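Putative carbohydrate-active enzyme (Uncultured organism, PDB 5WH8) is a glycoside hydrolase family 5 cellulase module of a larger multi-modular protein and probably hydrolyses the O-glycosidic bonds of cellulose. Local coordinates at residues Glu162-Glu165 and Ala166-Val170; Gln224-Asn228 and Lys229-Leu233; Ala49-Thr52 and Ala53-Lys56; Ala281-Lys284 and Pro285-Asn289. All coordinates share one frame; numbering follows the deposited sequence.

Contact 1 of 4, residues Glu162-Glu165 and Ala166-Val170; sequences EYAE and AVIPV
The carbonyl O of Tyr-163 receives two backbone N-H groups from the next turn: that of Val-167 at 3.0 Å in the carbonyl plane, and a weak, bent one from Ala-166 N at 3.0 Å. Ala-166 N also makes a weak bond to Glu-162 O, so its proton is shared between two carbonyls. One residue on, Ile-168 N reaches Ala-164 O at 2.8 Å in a straighter bond (164°). The regular pattern then breaks, because Pro-169 has no N-H to offer; its CD sits 3.2 Å from Glu-165 O, and the helix kinks here. Facing helix 122-135, CG2 of Val-167 lies over one face of the Tyr-163 ring, displaced toward the rim and 3.6 Å from CZ, a CH-pi contact. The ring reaches forward along the helix because CG stands anti to the backbone N (chi1 170°), which also carries OH to Ile-146 O. Ala-164 CB meets Ile-168 CD1 at 4.1 Å, on the side that packs against Cys-182 and Ile-180 of strand 180-182. At the surface, Glu-165 OE2 forms a salt bridge with Lys-161. Such a proline-kinked helix, apolar toward the strands, is the crossover of a beta-alpha-beta unit in the TIM barrel.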
loop_
_atom_site.group_PDB
_atom_site.type_symbol
_atom_site.label_atom_id
_atom_site.label_comp_id
_atom_site.label_asym_id
_atom_site.label_seq_id
_atom_site.Cartn_x
_atom_site.Cartn_y
_atom_site.Cartn_z
ATOM N N GLU A 162 -4.022 -3.615 -20.076
ATOM C CA GLU A 162 -5.381 -3.403 -20.559
ATOM C C GLU A 162 -6.355 -3.115 -19.410
ATOM O O GLU A 162 -7.229 -2.268 -19.540
ATOM C CB GLU A 162 -5.850 -4.604 -21.390
ATOM C CG GLU A 162 -5.123 -4.618 -22.745
ATOM C CD GLU A 162 -5.558 -5.726 -23.691
ATOM O OE1 GLU A 162 -5.844 -6.854 -23.241
ATOM O OE2 GLU A 162 -5.594 -5.457 -24.912
ATOM N N TYR A 163 -6.184 -3.799 -18.281
ATOM C CA TYR A 163 -6.959 -3.483 -17.080
ATOM C C TYR A 163 -6.738 -2.036 -16.660
ATOM O O TYR A 163 -7.691 -1.305 -16.400
ATOM C CB TYR A 163 -6.588 -4.434 -15.924
ATOM C CG TYR A 163 -7.158 -4.027 -14.565
ATOM C CD1 TYR A 163 -8.465 -4.322 -14.232
ATOM C CD2 TYR A 163 -6.392 -3.315 -13.643
ATOM C CE1 TYR A 163 -8.995 -3.956 -13.010
ATOM C CE2 TYR A 163 -6.918 -2.931 -12.414
ATOM C CZ TYR A 163 -8.219 -3.249 -12.111
ATOM O OH TYR A 163 -8.789 -2.880 -10.911
ATOM N N ALA A 164 -5.472 -1.636 -16.574
ATOM C CA ALA A 164 -5.129 -0.286 -16.136
ATOM C C ALA A 164 -5.675 0.768 -17.103
ATOM O O ALA A 164 -6.092 1.848 -16.688
ATOM C CB ALA A 164 -3.621 -0.143 -15.997
ATOM N N GLU A 165 -5.653 0.466 -18.397
ATOM C CA GLU A 165 -6.154 1.415 -19.386
ATOM C C GLU A 165 -7.692 1.503 -19.362
ATOM O O GLU A 165 -8.266 2.449 -19.922
ATOM C CB GLU A 165 -5.598 1.043 -20.768
ATOM C CG GLU A 165 -4.106 1.368 -20.870
ATOM C CD GLU A 165 -3.422 0.894 -22.137
ATOM O OE1 GLU A 165 -4.007 0.094 -22.899
ATOM O OE2 GLU A 165 -2.266 1.318 -22.350
ATOM N N ALA A 166 -8.350 0.552 -18.692
ATOM C CA ALA A 166 -9.801 0.624 -18.416
ATOM C C ALA A 166 -10.109 1.443 -17.159
ATOM O O ALA A 166 -11.031 2.271 -17.144
ATOM C CB ALA A 166 -10.402 -0.799 -18.282
ATOM N N VAL A 167 -9.345 1.215 -16.099
ATOM C CA VAL A 167 -9.615 1.859 -14.811
ATOM C C VAL A 167 -9.038 3.283 -14.686
ATOM O O VAL A 167 -9.668 4.150 -14.083
ATOM C CB VAL A 167 -9.070 0.957 -13.638
ATOM C CG1 VAL A 167 -9.077 1.684 -12.319
ATOM C CG2 VAL A 167 -9.881 -0.361 -13.552
ATOM N N ILE A 168 -7.839 3.537 -15.204
ATOM C CA ILE A 168 -7.198 4.827 -14.960
ATOM C C ILE A 168 -8.008 5.986 -15.566
ATOM O O ILE A 168 -8.143 7.026 -14.920
ATOM C CB ILE A 168 -5.736 4.834 -15.452
ATOM C CG1 ILE A 168 -4.900 3.944 -14.502
ATOM C CG2 ILE A 168 -5.165 6.265 -15.497
ATOM C CD1 ILE A 168 -3.472 3.762 -14.933
ATOM N N PRO A 169 -8.573 5.814 -16.776
ATOM C CA PRO A 169 -9.394 6.937 -17.266
ATOM C C PRO A 169 -10.617 7.245 -16.394
ATOM O O PRO A 169 -11.066 8.398 -16.325
ATOM C CB PRO A 169 -9.822 6.468 -18.667
ATOM C CG PRO A 169 -8.725 5.530 -19.089
ATOM C CD PRO A 169 -8.366 4.787 -17.811
ATOM N N VAL A 170 -11.163 6.225 -15.753
ATOM C CA VAL A 170 -12.310 6.387 -14.861
ATOM C C VAL A 170 -11.895 7.172 -13.616
ATOM O O VAL A 170 -12.638 8.022 -13.120
ATOM C CB VAL A 170 -12.890 5.020 -14.472
ATOM C CG1 VAL A 170 -13.939 5.144 -13.383
ATOM C CG2 VAL A 170 -13.473 4.318 -15.707
#

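Contact 2 of 4, residues Gln224-Asn228 and Lys229-Leu233; sequences QVAIN and KGLAL. With EDO (1,2-ethanediol), chain C.
Val-225 O takes the N-H of Lys-229 at 3.0 Å, and the two side chains run alongside each other, CG1 of Val-225 against CD of Lys-229, before the lysine bends at its last two torsions. Ala-226 O accepts a nearly straight bond (167°) from Leu-231 N at 3.0 Å, while its CB meets Leu-233 CD2 at 4.2 Å. Ile-227 O receives Gly-230 N from above the carbonyl plane, at 3.0 Å. CG1 of Ile-227 presses on Leu-233 CD1 at 3.8 Å, the two side chains set roughly perpendicular. At Asn-228, OD1 accepts from Gln-224 NE2, one turn back, at 3.1 Å; the acceptor lies in the amide plane of Gln-224, but the donor stands above the carbonyl plane of Asn-228. OE1 of Gln-224 accepts from Arg-264 NE, so both ends of this amide are used. Leu-231 N to Ala-226 O and Gly-230 N to Ile-227 O make up a Schellman motif with Gly-230, at positive phi (99°), as the C-prime residue. Beyond it, Ala-232 N donates to O2 of an ethanediol, probably from the crystallisation liquor, which also bonds Gly-18 O and Val-204 O. The chemistry implies that the carbonyls of Val-225, Ala-226 and Ile-227 are taken up by N-H groups of the turn, while apolar contacts of Leu-233 join the start of strand 233-239 to the helix.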
loop_
_atom_site.group_PDB
_atom_site.type_symbol
_atom_site.label_atom_id
_atom_site.label_comp_id
_atom_site.label_asym_id
_atom_site.label_seq_id
_atom_site.Cartn_x
_atom_site.Cartn_y
_atom_site.Cartn_z
ATOM N N GLN A 224 15.835 -3.568 -10.382
ATOM C CA GLN A 224 16.837 -2.619 -10.886
ATOM C C GLN A 224 16.694 -2.405 -12.394
ATOM O O GLN A 224 16.941 -1.286 -12.879
ATOM C CB GLN A 224 18.268 -3.075 -10.558
ATOM C CG GLN A 224 19.322 -1.993 -10.802
ATOM C CD GLN A 224 19.136 -0.839 -9.865
ATOM O OE1 GLN A 224 19.058 -1.047 -8.653
ATOM N NE2 GLN A 224 19.024 0.377 -10.404
ATOM N N VAL A 225 16.334 -3.453 -13.146
ATOM C CA VAL A 225 16.031 -3.280 -14.577
ATOM C C VAL A 225 14.916 -2.238 -14.756
ATOM O O VAL A 225 15.031 -1.327 -15.569
ATOM C CB VAL A 225 15.629 -4.619 -15.279
ATOM C CG1 VAL A 225 15.141 -4.354 -16.721
ATOM C CG2 VAL A 225 16.794 -5.611 -15.262
ATOM N N ALA A 226 13.839 -2.355 -13.978
ATOM C CA ALA A 226 12.742 -1.394 -14.072
ATOM C C ALA A 226 13.155 0.027 -13.721
ATOM O O ALA A 226 12.761 0.982 -14.394
ATOM C CB ALA A 226 11.574 -1.827 -13.169
ATOM N N ILE A 227 13.919 0.186 -12.651
ATOM C CA ILE A 227 14.430 1.485 -12.260
ATOM C C ILE A 227 15.320 2.089 -13.358
ATOM O O ILE A 227 15.186 3.265 -13.702
ATOM C CB ILE A 227 15.217 1.400 -10.942
ATOM C CG1 ILE A 227 14.284 0.980 -9.795
ATOM C CG2 ILE A 227 15.915 2.767 -10.636
ATOM C CD1 ILE A 227 15.024 0.609 -8.513
ATOM N N ASN A 228 16.203 1.274 -13.922
ATOM C CA ASN A 228 17.100 1.762 -14.963
ATOM C C ASN A 228 16.355 2.167 -16.224
ATOM O O ASN A 228 16.808 3.068 -16.963
ATOM C CB ASN A 228 18.162 0.700 -15.271
ATOM C CG ASN A 228 19.182 0.549 -14.146
ATOM O OD1 ASN A 228 19.352 1.440 -13.292
ATOM N ND2 ASN A 228 19.881 -0.558 -14.147
ATOM N N LYS A 229 15.203 1.547 -16.464
ATOM C CA LYS A 229 14.337 1.901 -17.585
ATOM C C LYS A 229 13.310 3.015 -17.264
ATOM O O LYS A 229 12.441 3.318 -18.086
ATOM C CB LYS A 229 13.616 0.652 -18.081
ATOM C CG LYS A 229 14.598 -0.345 -18.724
ATOM C CD LYS A 229 13.898 -1.515 -19.371
ATOM C CE LYS A 229 13.126 -1.099 -20.623
ATOM N NZ LYS A 229 14.005 -0.543 -21.691
ATOM N N GLY A 230 13.411 3.592 -16.068
ATOM C CA GLY A 230 12.683 4.802 -15.722
ATOM C C GLY A 230 11.411 4.667 -14.916
ATOM O O GLY A 230 10.689 5.665 -14.805
ATOM N N LEU A 231 11.122 3.488 -14.357
ATOM C CA LEU A 231 9.899 3.310 -13.543
ATOM C C LEU A 231 10.126 3.656 -12.065
ATOM O O LEU A 231 11.179 3.393 -11.495
ATOM C CB LEU A 231 9.364 1.875 -13.626
ATOM C CG LEU A 231 9.032 1.304 -15.001
ATOM C CD1 LEU A 231 8.155 0.092 -14.889
ATOM C CD2 LEU A 231 8.386 2.342 -15.892
ATOM N N ALA A 232 9.110 4.268 -11.471
ATOM C CA ALA A 232 9.074 4.557 -10.038
ATOM C C ALA A 232 8.380 3.388 -9.351
ATOM O O ALA A 232 7.246 3.060 -9.715
ATOM C CB ALA A 232 8.330 5.856 -9.774
ATOM N N LEU A 233 9.064 2.751 -8.412
ATOM C CA LEU A 233 8.557 1.543 -7.749
ATOM C C LEU A 233 8.065 1.873 -6.341
ATOM O O LEU A 233 8.626 2.738 -5.663
ATOM C CB LEU A 233 9.632 0.473 -7.661
ATOM C CG LEU A 233 10.301 0.055 -8.966
ATOM C CD1 LEU A 233 11.270 -1.077 -8.656
ATOM C CD2 LEU A 233 9.281 -0.349 -10.029
HETATM C C1 EDO C . 7.870 6.978 -14.149
HETATM O O1 EDO C . 7.359 8.109 -13.433
HETATM C C2 EDO C . 6.802 5.896 -14.181
HETATM O O2 EDO C . 6.780 5.188 -12.933
#

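Contact 3 of 4, residues Ala49-Thr52 and Ala53-Lys56; sequences ASLT and ALVK
Lys-56 N donates to Thr-52 O at 2.9 Å, a nearly straight bond (171°) that arrives close to the C=O axis. Three more i to i+4 bonds precede it: Val-55 N to Leu-51 O and Leu-54 N to Ser-50 O, both 3.0 Å, and Ala-53 N to Ala-49 O at 3.1 Å. The side-chain hydroxyls turn back toward the helix start: Thr-52 OG1 bonds Glu-48 O, while Ser-50 OG, with chi1 at 71°, bonds Cys-45 O and Thr-47 N. This is helix 48-56, the first crossover of the TIM barrel, linking strand 32-36 to strand 62-68. On its barrel side, CD1 of Leu-51 meets CD1 of Leu-54 at 4.0 Å, methyl to methyl, the two chains converging at a slant; both also touch Phe-63, and Leu-54 adds Phe-273 of strand 268-273. Val-55 places CG2 just 3.3 Å from Leu-51 O and packs outward against Leu-100 of helix 83-100, which Leu-51 and Thr-52 touch as well. At the exposed edge, Thr-52 and Lys-56 run alongside each other in the same direction: CG2 of the threonine, anti to its own N, faces CG of the lysine at 4.1 Å, and the lysine then bends at chi2 and chi3, carrying NZ away from the first turn.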
loop_
_atom_site.group_PDB
_atom_site.type_symbol
_atom_site.label_atom_id
_atom_site.label_comp_id
_atom_site.label_asym_id
_atom_site.label_seq_id
_atom_site.Cartn_x
_atom_site.Cartn_y
_atom_site.Cartn_z
ATOM N N ALA A 49 -8.817 4.310 17.480
ATOM C CA ALA A 49 -7.834 4.035 18.519
ATOM C C ALA A 49 -6.600 3.301 18.004
ATOM O O ALA A 49 -5.480 3.622 18.393
ATOM C CB ALA A 49 -8.472 3.245 19.650
ATOM N N SER A 50 -6.782 2.293 17.155
ATOM C CA SER A 50 -5.641 1.496 16.729
ATOM C C SER A 50 -4.773 2.303 15.784
ATOM O O SER A 50 -3.543 2.277 15.886
ATOM C CB SER A 50 -6.088 0.178 16.078
ATOM O OG SER A 50 -6.690 0.363 14.807
ATOM N N LEU A 51 -5.389 3.035 14.859
ATOM C CA LEU A 51 -4.586 3.858 13.965
ATOM C C LEU A 51 -3.906 5.020 14.706
ATOM O O LEU A 51 -2.795 5.399 14.372
ATOM C CB LEU A 51 -5.441 4.388 12.819
ATOM C CG LEU A 51 -5.577 3.487 11.582
ATOM C CD1 LEU A 51 -4.279 3.431 10.846
ATOM C CD2 LEU A 51 -6.045 2.100 11.928
ATOM N N THR A 52 -4.536 5.552 15.753
ATOM C CA THR A 52 -3.882 6.566 16.578
ATOM C C THR A 52 -2.601 5.992 17.217
ATOM O O THR A 52 -1.565 6.655 17.225
ATOM C CB THR A 52 -4.851 7.131 17.673
ATOM O OG1 THR A 52 -5.896 7.870 17.057
ATOM C CG2 THR A 52 -4.125 8.076 18.604
ATOM N N ALA A 53 -2.658 4.753 17.710
ATOM C CA ALA A 53 -1.465 4.102 18.262
ATOM C C ALA A 53 -0.408 3.890 17.180
ATOM O O ALA A 53 0.782 4.088 17.424
ATOM C CB ALA A 53 -1.830 2.749 18.928
ATOM N N LEU A 54 -0.824 3.469 15.984
ATOM C CA LEU A 54 0.138 3.292 14.907
ATOM C C LEU A 54 0.884 4.592 14.598
ATOM O O LEU A 54 2.095 4.593 14.333
ATOM C CB LEU A 54 -0.556 2.767 13.653
ATOM C CG LEU A 54 -0.788 1.249 13.649
ATOM C CD1 LEU A 54 -1.757 0.893 12.551
ATOM C CD2 LEU A 54 0.530 0.533 13.450
ATOM N N VAL A 55 0.166 5.706 14.584
ATOM C CA VAL A 55 0.791 6.990 14.256
ATOM C C VAL A 55 1.639 7.519 15.403
ATOM O O VAL A 55 2.822 7.853 15.207
ATOM C CB VAL A 55 -0.291 8.012 13.856
ATOM C CG1 VAL A 55 0.313 9.394 13.610
ATOM C CG2 VAL A 55 -1.015 7.538 12.601
ATOM N N LYS A 56 1.057 7.583 16.596
ATOM C CA LYS A 56 1.758 8.180 17.732
ATOM C C LYS A 56 2.848 7.299 18.339
ATOM O O LYS A 56 3.862 7.834 18.814
ATOM C CB LYS A 56 0.765 8.561 18.836
ATOM C CG LYS A 56 -0.312 9.547 18.414
ATOM C CD LYS A 56 0.221 10.877 17.868
ATOM C CE LYS A 56 0.882 11.729 18.941
ATOM N NZ LYS A 56 1.322 13.047 18.394
#

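Contact 4 of 4, residues Ala281-Lys284 and Pro285-Asn289; sequences AALK and PGASN
Ala-287 N donates to Lys-284 O at 3.1 Å, with an N-H...O angle of 154°, closing a type II beta turn through Pro-285 and Gly-286. Beside this bond, CB of Ala-287 points back at the preceding segment, lying 3.4 Å from Lys-284 O and 3.9 Å from CB of Leu-283, so a small apolar contact backs the turn. Pro-285 fills the first corner, its ring fixing phi at -55°. Gly-286 takes the second corner at positive phi (93°), the usual place for glycine in a type II turn, and is at the same time the N-cap residue of helix 287-290. A weak bond from Asn-289 N to Gly-286 O begins that helix. Farther out, Ser-288 OG bonds Asp-275 OD2. The incoming loop, which follows strand 268-273, the last of the barrel, is held by backbone bonds of Leu-283 with Ala-274 and of Lys-284 with Met-295, while Ala-281 O accepts from Ser-297 OG. The chemistry is consistent with a corner of restricted backbone freedom: the proline ring limits phi, glycine accepts the positive phi, one hydrogen bond closes the turn, and the chain passes directly into the helix.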
loop_
_atom_site.group_PDB
_atom_site.type_symbol
_atom_site.label_atom_id
_atom_site.label_comp_id
_atom_site.label_asym_id
_atom_site.label_seq_id
_atom_site.Cartn_x
_atom_site.Cartn_y
_atom_site.Cartn_z
ATOM N N ALA A 281 2.176 -11.645 11.171
ATOM C CA ALA A 281 1.270 -10.737 11.891
ATOM C C ALA A 281 2.069 -9.942 12.916
ATOM O O ALA A 281 2.857 -10.526 13.675
ATOM C CB ALA A 281 0.143 -11.528 12.570
ATOM N N ALA A 282 1.873 -8.614 12.947
ATOM C CA ALA A 282 2.699 -7.717 13.768
ATOM C C ALA A 282 2.252 -7.639 15.240
ATOM O O ALA A 282 3.013 -7.166 16.088
ATOM C CB ALA A 282 2.700 -6.318 13.138
ATOM N N LEU A 283 1.037 -8.127 15.534
ATOM C CA LEU A 283 0.502 -8.161 16.910
ATOM C C LEU A 283 0.422 -9.599 17.419
ATOM O O LEU A 283 0.139 -10.538 16.649
ATOM C CB LEU A 283 -0.898 -7.544 16.966
ATOM C CG LEU A 283 -1.023 -6.067 16.553
ATOM C CD1 LEU A 283 -2.476 -5.685 16.342
ATOM C CD2 LEU A 283 -0.380 -5.198 17.609
ATOM N N LYS A 284 0.625 -9.763 18.722
ATOM C CA LYS A 284 0.408 -11.049 19.376
ATOM C C LYS A 284 -1.060 -11.400 19.395
ATOM O O LYS A 284 -1.915 -10.524 19.476
ATOM C CB LYS A 284 0.951 -11.025 20.816
ATOM C CG LYS A 284 2.445 -10.862 20.891
ATOM C CD LYS A 284 3.005 -11.091 22.275
ATOM C CE LYS A 284 4.498 -11.367 22.200
ATOM N NZ LYS A 284 5.105 -11.571 23.544
ATOM N N PRO A 285 -1.370 -12.696 19.339
ATOM C CA PRO A 285 -2.783 -13.084 19.396
ATOM C C PRO A 285 -3.458 -12.515 20.631
ATOM O O PRO A 285 -2.858 -12.479 21.708
ATOM C CB PRO A 285 -2.721 -14.614 19.422
ATOM C CG PRO A 285 -1.427 -14.947 18.723
ATOM C CD PRO A 285 -0.475 -13.843 19.115
ATOM N N GLY A 286 -4.667 -12.008 20.446
ATOM C CA GLY A 286 -5.423 -11.429 21.537
ATOM C C GLY A 286 -5.261 -9.928 21.724
ATOM O O GLY A 286 -5.957 -9.326 22.527
ATOM N N ALA A 287 -4.357 -9.300 20.977
ATOM C CA ALA A 287 -4.182 -7.861 21.107
ATOM C C ALA A 287 -5.451 -7.078 20.731
ATOM O O ALA A 287 -5.699 -6.002 21.278
ATOM C CB ALA A 287 -3.000 -7.390 20.258
ATOM N N SER A 288 -6.250 -7.584 19.792
ATOM C CA SER A 288 -7.473 -6.852 19.429
ATOM C C SER A 288 -8.558 -7.018 20.501
ATOM O O SER A 288 -9.473 -6.199 20.568
ATOM C CB SER A 288 -8.011 -7.286 18.063
ATOM O OG SER A 288 -8.466 -8.614 18.063
ATOM N N ASN A 289 -8.450 -8.050 21.337
ATOM C CA ASN A 289 -9.374 -8.222 22.468
ATOM C C ASN A 289 -9.031 -7.262 23.604
ATOM O O ASN A 289 -9.921 -6.645 24.188
ATOM C CB ASN A 289 -9.348 -9.658 22.999
ATOM C CG ASN A 289 -9.990 -10.657 22.046
ATOM O OD1 ASN A 289 -10.881 -10.313 21.267
ATOM N ND2 ASN A 289 -9.546 -11.907 22.120
#

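In the fold
From the N terminus the order is contact 3, contact 1, contact 2, contact 4, all in series, and none nests in or crosses another. Contacts 3 and 1 join successive turns of one helix, contact 2 ends a helix and contact 4 closes a beta turn; none closes a long loop. Contact 3 lies in the crossover helix after the first barrel strand, contact 1 in that between strands 142-145 and 180-182; their centres lie about 34 Å apart, on opposite sides of the chain's centre. Contact 2 hands the chain to the seventh strand. Contact 4, beyond the eighth, lies about 14 Å from contact 3 between centres; Ser-50 bonds the carbonyl O of Cys-45, which the Ser-288 side chain touches.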